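Local coordinates for protein multicopper oxidase (Aquifex aeolicus, PDB 6TTD) that probably oxidises metal ions or other substrates at a type 1 copper and passes the electrons to a trinuclear copper cluster that reduces dioxygen to water, at residues A[53-58]-A[86-91]; A[93-98]-A[176-181]; A[208-213]-A[228-233]. All coordinates share one frame; numbering follows the deposited sequence.

Contact 1: residues A[53-58]-A[86-91]; sequences GYSLFS and EIDNEY
The Ser55 hydroxyl lies against the CG2 methyl of Ile87 and donates to the carboxylate of Asp88, at the tip of a tight hairpin. The bond from Ser55 OG to Asp88 OD2 is very short, 2.5 Å, and the serine torsion (OG anti to the backbone N, chi1 170°) carries the hydroxyl across to it. The same OD2 accepts a second hydrogen bond, from a water that also donates to Leu56 O, so the oxygen is gripped by more than one donor. Farther along, Phe57 CE1 comes within 3.9 Å of Ile87 CG2, the two side chains crossing at about a right angle. At the other end Glu90, bent at chi2, brings OE1 to 3.7 Å from Gly53 CA; its OE2 accepts from a water, 2.8 Å away, whose oxygen accepts from Tyr54 N. Another water joins Gly53 N to Tyr91 O. The two backbones are thus bridged by side chains and solvent. Residues 87-90 form a type I' turn closing the hairpin of strands 80-87 and 90-91, while strand 54-56 is the edge strand beside 94-98, and Ile87 and Phe57 both pack on Val63 of strand 63-72.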
# COMPACT_ATOMS: atom_id res chain seq x y z
N GLY A 53 -15.95 -6.98 -3.44
CA GLY A 53 -17.13 -6.15 -3.29
C GLY A 53 -16.71 -4.76 -2.87
O GLY A 53 -15.52 -4.44 -2.75
N TYR A 54 -17.69 -3.88 -2.70
CA TYR A 54 -17.34 -2.52 -2.31
C TYR A 54 -18.31 -2.09 -1.23
O TYR A 54 -19.39 -2.68 -1.07
CB TYR A 54 -17.36 -1.54 -3.51
CG TYR A 54 -18.75 -1.47 -4.16
CD1 TYR A 54 -19.04 -2.26 -5.29
CD2 TYR A 54 -19.77 -0.65 -3.64
CE1 TYR A 54 -20.28 -2.22 -5.88
CE2 TYR A 54 -21.02 -0.60 -4.23
CZ TYR A 54 -21.26 -1.41 -5.36
OH TYR A 54 -22.49 -1.43 -5.97
N SER A 55 -17.93 -1.03 -0.52
CA SER A 55 -18.68 -0.47 0.58
C SER A 55 -18.64 1.04 0.40
O SER A 55 -17.56 1.62 0.35
CB SER A 55 -18.09 -0.90 1.93
OG SER A 55 -18.68 -0.18 3.02
N LEU A 56 -19.80 1.66 0.28
CA LEU A 56 -19.88 3.12 0.17
C LEU A 56 -19.95 3.64 1.59
O LEU A 56 -21.00 3.64 2.20
CB LEU A 56 -21.09 3.54 -0.67
CG LEU A 56 -21.19 2.81 -2.05
CD1 LEU A 56 -22.45 3.10 -2.88
CD2 LEU A 56 -19.93 3.14 -2.88
N PHE A 57 -18.84 4.09 2.13
CA PHE A 57 -18.88 4.52 3.52
C PHE A 57 -19.79 5.70 3.71
O PHE A 57 -19.56 6.76 3.11
CB PHE A 57 -17.53 4.95 4.03
CG PHE A 57 -16.93 3.98 4.94
CD1 PHE A 57 -16.98 2.63 4.67
CD2 PHE A 57 -16.42 4.42 6.15
CE1 PHE A 57 -16.40 1.72 5.55
CE2 PHE A 57 -15.86 3.51 7.05
CZ PHE A 57 -15.85 2.18 6.74
N SER A 58 -20.73 5.55 4.63
CA SER A 58 -21.63 6.65 4.92
C SER A 58 -20.85 7.89 5.39
O SER A 58 -19.88 7.81 6.17
CB SER A 58 -22.62 6.22 6.02
OG SER A 58 -22.03 6.40 7.29
N GLU A 86 -14.96 -7.73 7.97
CA GLU A 86 -16.34 -7.70 7.52
C GLU A 86 -16.89 -6.29 7.69
O GLU A 86 -16.89 -5.76 8.81
CB GLU A 86 -17.21 -8.68 8.29
CG GLU A 86 -18.63 -8.35 7.90
CD GLU A 86 -19.60 -9.35 8.30
OE1 GLU A 86 -19.22 -10.20 9.15
OE2 GLU A 86 -20.74 -9.31 7.75
N ILE A 87 -17.37 -5.72 6.59
CA ILE A 87 -17.99 -4.40 6.51
C ILE A 87 -19.24 -4.54 5.67
O ILE A 87 -19.18 -5.13 4.58
CB ILE A 87 -17.05 -3.34 5.88
CG1 ILE A 87 -15.64 -3.42 6.44
CG2 ILE A 87 -17.69 -1.93 5.95
CD1 ILE A 87 -14.67 -2.41 5.77
N ASP A 88 -20.39 -4.07 6.18
CA ASP A 88 -21.60 -3.98 5.34
C ASP A 88 -21.88 -5.32 4.64
O ASP A 88 -22.15 -5.34 3.45
CB ASP A 88 -21.49 -2.87 4.26
CG ASP A 88 -21.49 -1.39 4.80
OD1 ASP A 88 -22.07 -1.09 5.87
OD2 ASP A 88 -20.90 -0.50 4.10
N ASN A 89 -21.71 -6.45 5.34
CA ASN A 89 -21.97 -7.76 4.69
C ASN A 89 -21.05 -8.10 3.54
O ASN A 89 -21.48 -8.81 2.64
CB ASN A 89 -23.38 -7.84 4.13
CG ASN A 89 -24.32 -8.26 5.12
OD1 ASN A 89 -24.16 -9.35 5.70
ND2 ASN A 89 -25.28 -7.39 5.44
N GLU A 90 -19.80 -7.62 3.56
CA GLU A 90 -18.79 -7.98 2.58
C GLU A 90 -17.51 -8.29 3.34
O GLU A 90 -17.29 -7.72 4.41
CB GLU A 90 -18.45 -6.80 1.64
CG GLU A 90 -19.52 -6.28 0.67
CD GLU A 90 -19.73 -7.17 -0.53
OE1 GLU A 90 -18.93 -8.11 -0.77
OE2 GLU A 90 -20.71 -6.92 -1.23
N TYR A 91 -16.63 -9.12 2.76
CA TYR A 91 -15.32 -9.39 3.36
C TYR A 91 -14.26 -8.63 2.59
O TYR A 91 -14.21 -8.74 1.35
CB TYR A 91 -14.93 -10.87 3.32
CG TYR A 91 -15.70 -11.75 4.23
CD1 TYR A 91 -16.48 -11.23 5.26
CD2 TYR A 91 -15.69 -13.12 4.05
CE1 TYR A 91 -17.19 -12.04 6.11
CE2 TYR A 91 -16.39 -13.97 4.89
CZ TYR A 91 -17.14 -13.43 5.90
OH TYR A 91 -17.83 -14.27 6.74
O HOH W 1 -15.53 -8.19 -0.99
O HOH W 2 -20.54 -5.02 -3.27
O HOH W 3 -22.36 -0.14 1.03
O HOH W 4 -21.49 2.15 5.06

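Contact 2: residues A[93-98]-A[176-181]; sequences PVIFLR and GMIIIE
Two parallel strands of the first cupredoxin-type domain, 94-98 and 176-181, lie side by side in a five-stranded sheet, their axes 4.5 Å apart at closest approach. Four backbone bonds zip them together, running from Ile95 N to Met177 O, from Ile179 N to Ile95 O, from Leu97 N to Ile179 O and from Glu181 N to Leu97 O. On one side of the sheet Ile95, Leu97, Ile178 and Ile180 form an aliphatic layer, in which Leu97 CD1 touches Ile178 CG2 at 4.0 Å. The other side carries Phe96, whose ring receives Ile179 CB over one face, 4.3 Å from the centroid. With CG1 anti to the carbonyl carbon (chi1 -70°), Ile179 sets that atom 3.8 Å from Val94 CG1, while its CG2 lies by the Phe96 ring. The carboxylate of Glu181 stands near the edge of the same ring, the planes 74° apart. Glu181 OE2 is salt-bridged to Lys189, and Arg98 NH2 to Asp186, so these two charges find their main partners elsewhere. Arg98 nonetheless lays its guanidinium face over the Glu181 backbone carbonyl, and one water in the guanidinium plane links the pair, 2.6 Å from Arg98 NH1 and 2.9 Å from Glu181 OE1.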
# COMPACT_ATOMS: atom_id res chain seq x y z
N PRO A 93 -13.97 -5.62 1.53
CA PRO A 93 -14.42 -4.87 0.34
C PRO A 93 -13.52 -3.67 0.09
O PRO A 93 -12.87 -3.16 0.99
CB PRO A 93 -15.84 -4.43 0.72
CG PRO A 93 -15.76 -4.25 2.27
CD PRO A 93 -14.84 -5.42 2.71
N VAL A 94 -13.58 -3.13 -1.13
CA VAL A 94 -13.03 -1.81 -1.36
C VAL A 94 -13.86 -0.79 -0.61
O VAL A 94 -15.07 -0.67 -0.85
CB VAL A 94 -13.03 -1.47 -2.86
CG1 VAL A 94 -12.49 -0.00 -3.02
CG2 VAL A 94 -12.19 -2.48 -3.65
N ILE A 95 -13.23 0.02 0.25
CA ILE A 95 -13.93 1.12 0.93
C ILE A 95 -13.93 2.37 0.02
O ILE A 95 -12.86 2.92 -0.29
CB ILE A 95 -13.29 1.45 2.28
CG1 ILE A 95 -13.46 0.33 3.30
CG2 ILE A 95 -13.88 2.69 2.84
CD1 ILE A 95 -12.74 0.59 4.57
N PHE A 96 -15.11 2.86 -0.35
CA PHE A 96 -15.23 4.09 -1.14
C PHE A 96 -15.50 5.29 -0.24
O PHE A 96 -16.40 5.25 0.61
CB PHE A 96 -16.37 3.98 -2.16
CG PHE A 96 -15.95 3.42 -3.45
CD1 PHE A 96 -15.84 2.03 -3.61
CD2 PHE A 96 -15.60 4.26 -4.52
CE1 PHE A 96 -15.43 1.46 -4.86
CE2 PHE A 96 -15.20 3.71 -5.75
CZ PHE A 96 -15.10 2.32 -5.92
N LEU A 97 -14.73 6.36 -0.45
CA LEU A 97 -14.89 7.61 0.27
C LEU A 97 -14.85 8.76 -0.73
O LEU A 97 -14.24 8.65 -1.79
CB LEU A 97 -13.77 7.81 1.25
CG LEU A 97 -13.62 6.72 2.29
CD1 LEU A 97 -12.25 6.88 2.96
CD2 LEU A 97 -14.74 6.93 3.31
N ARG A 98 -15.52 9.84 -0.37
CA ARG A 98 -15.44 11.09 -1.10
C ARG A 98 -14.60 12.06 -0.27
O ARG A 98 -14.80 12.18 0.93
CB ARG A 98 -16.85 11.65 -1.31
CG ARG A 98 -16.91 12.95 -2.11
CD ARG A 98 -16.98 12.63 -3.57
NE ARG A 98 -16.58 13.76 -4.39
CZ ARG A 98 -16.47 13.72 -5.72
NH1 ARG A 98 -16.75 12.60 -6.38
NH2 ARG A 98 -16.11 14.82 -6.38
N GLY A 176 -7.17 -4.58 2.77
CA GLY A 176 -8.13 -4.24 1.74
C GLY A 176 -7.79 -2.89 1.15
O GLY A 176 -6.97 -2.12 1.69
N MET A 177 -8.44 -2.60 0.04
CA MET A 177 -8.23 -1.34 -0.66
C MET A 177 -9.25 -0.28 -0.27
O MET A 177 -10.41 -0.58 0.09
CB MET A 177 -8.29 -1.59 -2.16
CG MET A 177 -8.21 -0.34 -3.08
SD MET A 177 -8.06 -0.87 -4.82
CE MET A 177 -6.45 -1.70 -4.85
N ILE A 178 -8.81 0.98 -0.38
CA ILE A 178 -9.65 2.16 -0.20
C ILE A 178 -9.57 2.94 -1.48
O ILE A 178 -8.47 3.10 -2.03
CB ILE A 178 -9.18 3.05 0.96
CG1 ILE A 178 -9.35 2.34 2.31
CG2 ILE A 178 -9.82 4.42 0.90
CD1 ILE A 178 -8.48 2.98 3.42
N ILE A 179 -10.71 3.46 -1.96
CA ILE A 179 -10.68 4.38 -3.10
C ILE A 179 -11.32 5.67 -2.66
O ILE A 179 -12.51 5.69 -2.32
CB ILE A 179 -11.37 3.81 -4.36
CG1 ILE A 179 -10.54 2.67 -4.97
CG2 ILE A 179 -11.56 4.92 -5.42
CD1 ILE A 179 -11.27 1.90 -6.14
N ILE A 180 -10.55 6.77 -2.74
CA ILE A 180 -11.06 8.11 -2.48
C ILE A 180 -11.34 8.77 -3.82
O ILE A 180 -10.55 8.63 -4.78
CB ILE A 180 -10.07 8.95 -1.66
CG1 ILE A 180 -9.82 8.27 -0.30
CG2 ILE A 180 -10.59 10.41 -1.50
CD1 ILE A 180 -8.84 9.03 0.62
N GLU A 181 -12.48 9.48 -3.90
CA GLU A 181 -12.91 10.18 -5.10
C GLU A 181 -12.93 11.67 -4.83
O GLU A 181 -13.24 12.09 -3.71
CB GLU A 181 -14.28 9.73 -5.53
CG GLU A 181 -14.21 8.27 -5.90
CD GLU A 181 -15.49 7.72 -6.53
OE1 GLU A 181 -16.56 7.78 -5.90
OE2 GLU A 181 -15.42 7.25 -7.68
O HOH W 5 -17.91 10.33 -5.83

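Contact 3: residues A[208-213]-A[228-233]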
# COMPACT_ATOMS: atom_id res chain seq x y z
N LYS A 208 1.70 -16.06 -1.01
CA LYS A 208 1.39 -16.89 0.16
C LYS A 208 1.89 -18.29 -0.12
O LYS A 208 2.24 -18.64 -1.27
CB LYS A 208 -0.11 -16.93 0.49
CG LYS A 208 -0.71 -15.56 0.71
CD LYS A 208 -2.14 -15.61 1.38
CE LYS A 208 -2.83 -14.19 1.40
NZ LYS A 208 -2.15 -13.17 2.32
N THR A 209 1.95 -19.11 0.94
CA THR A 209 2.35 -20.51 0.86
C THR A 209 1.26 -21.33 1.53
O THR A 209 0.78 -20.97 2.61
CB THR A 209 3.72 -20.71 1.53
OG1 THR A 209 4.70 -19.92 0.86
CG2 THR A 209 4.17 -22.17 1.53
N PHE A 210 0.82 -22.39 0.87
CA PHE A 210 -0.28 -23.22 1.35
C PHE A 210 0.25 -24.61 1.62
O PHE A 210 1.07 -25.10 0.86
CB PHE A 210 -1.37 -23.34 0.32
CG PHE A 210 -1.99 -22.04 -0.03
CD1 PHE A 210 -3.17 -21.65 0.56
CD2 PHE A 210 -1.36 -21.19 -0.91
CE1 PHE A 210 -3.73 -20.47 0.25
CE2 PHE A 210 -1.95 -19.99 -1.24
CZ PHE A 210 -3.12 -19.63 -0.63
N ASP A 211 -0.21 -25.29 2.64
CA ASP A 211 0.19 -26.68 2.62
C ASP A 211 -0.84 -27.50 1.83
O ASP A 211 -1.68 -26.96 1.09
CB ASP A 211 0.46 -27.19 4.02
CG ASP A 211 -0.73 -27.22 4.82
OD1 ASP A 211 -1.83 -27.49 4.28
OD2 ASP A 211 -0.55 -26.95 6.02
N SER A 212 -0.73 -28.83 1.96
CA SER A 212 -1.54 -29.78 1.20
C SER A 212 -3.01 -29.60 1.43
O SER A 212 -3.80 -29.66 0.48
CB SER A 212 -1.22 -31.20 1.67
OG SER A 212 -0.32 -31.72 0.78
N SER A 213 -3.39 -29.39 2.68
CA SER A 213 -4.78 -29.27 3.04
C SER A 213 -5.39 -27.93 2.68
O SER A 213 -6.59 -27.76 2.92
CB SER A 213 -4.93 -29.41 4.53
OG SER A 213 -4.31 -28.28 5.14
N GLY A 228 6.47 -15.91 -0.14
CA GLY A 228 5.59 -17.02 -0.41
C GLY A 228 5.86 -17.66 -1.76
O GLY A 228 6.47 -17.08 -2.66
N ASP A 229 5.37 -18.89 -1.93
CA ASP A 229 5.65 -19.53 -3.20
C ASP A 229 4.49 -19.47 -4.19
O ASP A 229 4.68 -19.80 -5.35
CB ASP A 229 6.17 -20.99 -2.97
CG ASP A 229 5.19 -21.87 -2.24
OD1 ASP A 229 3.97 -21.53 -2.22
OD2 ASP A 229 5.64 -22.92 -1.72
N THR A 230 3.35 -18.91 -3.80
CA THR A 230 2.16 -18.80 -4.63
C THR A 230 1.72 -17.34 -4.76
O THR A 230 1.49 -16.66 -3.75
CB THR A 230 1.02 -19.62 -4.01
OG1 THR A 230 1.47 -20.98 -3.90
CG2 THR A 230 -0.27 -19.58 -4.82
N ILE A 231 1.60 -16.88 -6.00
CA ILE A 231 1.18 -15.51 -6.29
C ILE A 231 -0.33 -15.48 -6.43
O ILE A 231 -0.91 -16.28 -7.18
CB ILE A 231 1.84 -14.95 -7.56
CG1 ILE A 231 3.35 -15.23 -7.56
CG2 ILE A 231 1.65 -13.44 -7.59
CD1 ILE A 231 4.10 -14.57 -6.36
N LEU A 232 -0.97 -14.56 -5.71
CA LEU A 232 -2.41 -14.34 -5.75
C LEU A 232 -2.68 -12.91 -6.19
O LEU A 232 -1.94 -11.98 -5.85
CB LEU A 232 -3.04 -14.55 -4.33
CG LEU A 232 -2.54 -15.85 -3.65
CD1 LEU A 232 -3.01 -15.97 -2.28
CD2 LEU A 232 -3.11 -16.96 -4.45
N VAL A 233 -3.76 -12.71 -6.93
CA VAL A 233 -4.27 -11.37 -7.18
C VAL A 233 -5.71 -11.41 -6.68
O VAL A 233 -6.48 -12.30 -7.06
CB VAL A 233 -4.20 -10.95 -8.66
CG1 VAL A 233 -4.71 -9.48 -8.85
CG2 VAL A 233 -2.81 -11.14 -9.20
O HOH W 6 1.86 -22.94 -1.81
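A short antiparallel pairing, broken by a bulge, joins the end of strand 200-208 and the loop after it to the start of strand 230-233. Lys208 and Thr230 form a hydrogen-bonded pair: Lys208 N gives to Thr230 O at 2.8 Å, and Thr230 N returns a bond to Lys208 O at 2.8 Å. Just beyond, Thr209 OG1, anti to its carbonyl carbon (chi1 -61°), accepts from Asp229 N at 3.0 Å, while Thr209 CG2 lies 3.6 Å from Asp229 OD2. With a valine here, whose side chain has no hydroxyl, Asp229 N would probably be left without its side-chain acceptor. One water knits the same corner, accepting from Phe210 N, donating to Asp229 OD1 at 2.6 Å and bonding Thr230 OG1. Next to this water, which lies at the ring edge, Phe210 also presents its edge to Leu232 CD1, 4.0 Å from Phe210 CZ. The same methyl packs against the aliphatic stem of Lys208, 3.8 Å from Lys208 CD, the Lys208 and Leu232 side chains crossing at about a right angle. The lysine amine bonds Tyr171 O, and Phe210 also rests on Ile75 and Thr80. With Asp229 and Thr230 both facing Lys208, the arrangement is a classic beta bulge.

Overall arrangement
Contacts 1 and 2 share a sheet and touch directly, their centres 10 Å apart: strand 54-56 adds to strand 94-98 through Ser55 O to Phe96 N and Gly53 O to Val94 N, both 2.8 Å and probable hydrogen bonds, and Phe57 CB packs on Leu97 CD2. One residue after the hairpin segment 86-91 the chain enters segment 93-98 of contact 2. Contact 3 stands apart, its centre 26 Å from that of contact 1 and 27 Å from that of contact 2, farther along the chain than both. No copper ligand comes from any of these segments. Contact 2 comes nearer, with the Ile178 side chain about 10 Å from a copper ion, against about 14 Å for that of Lys208 in contact 3.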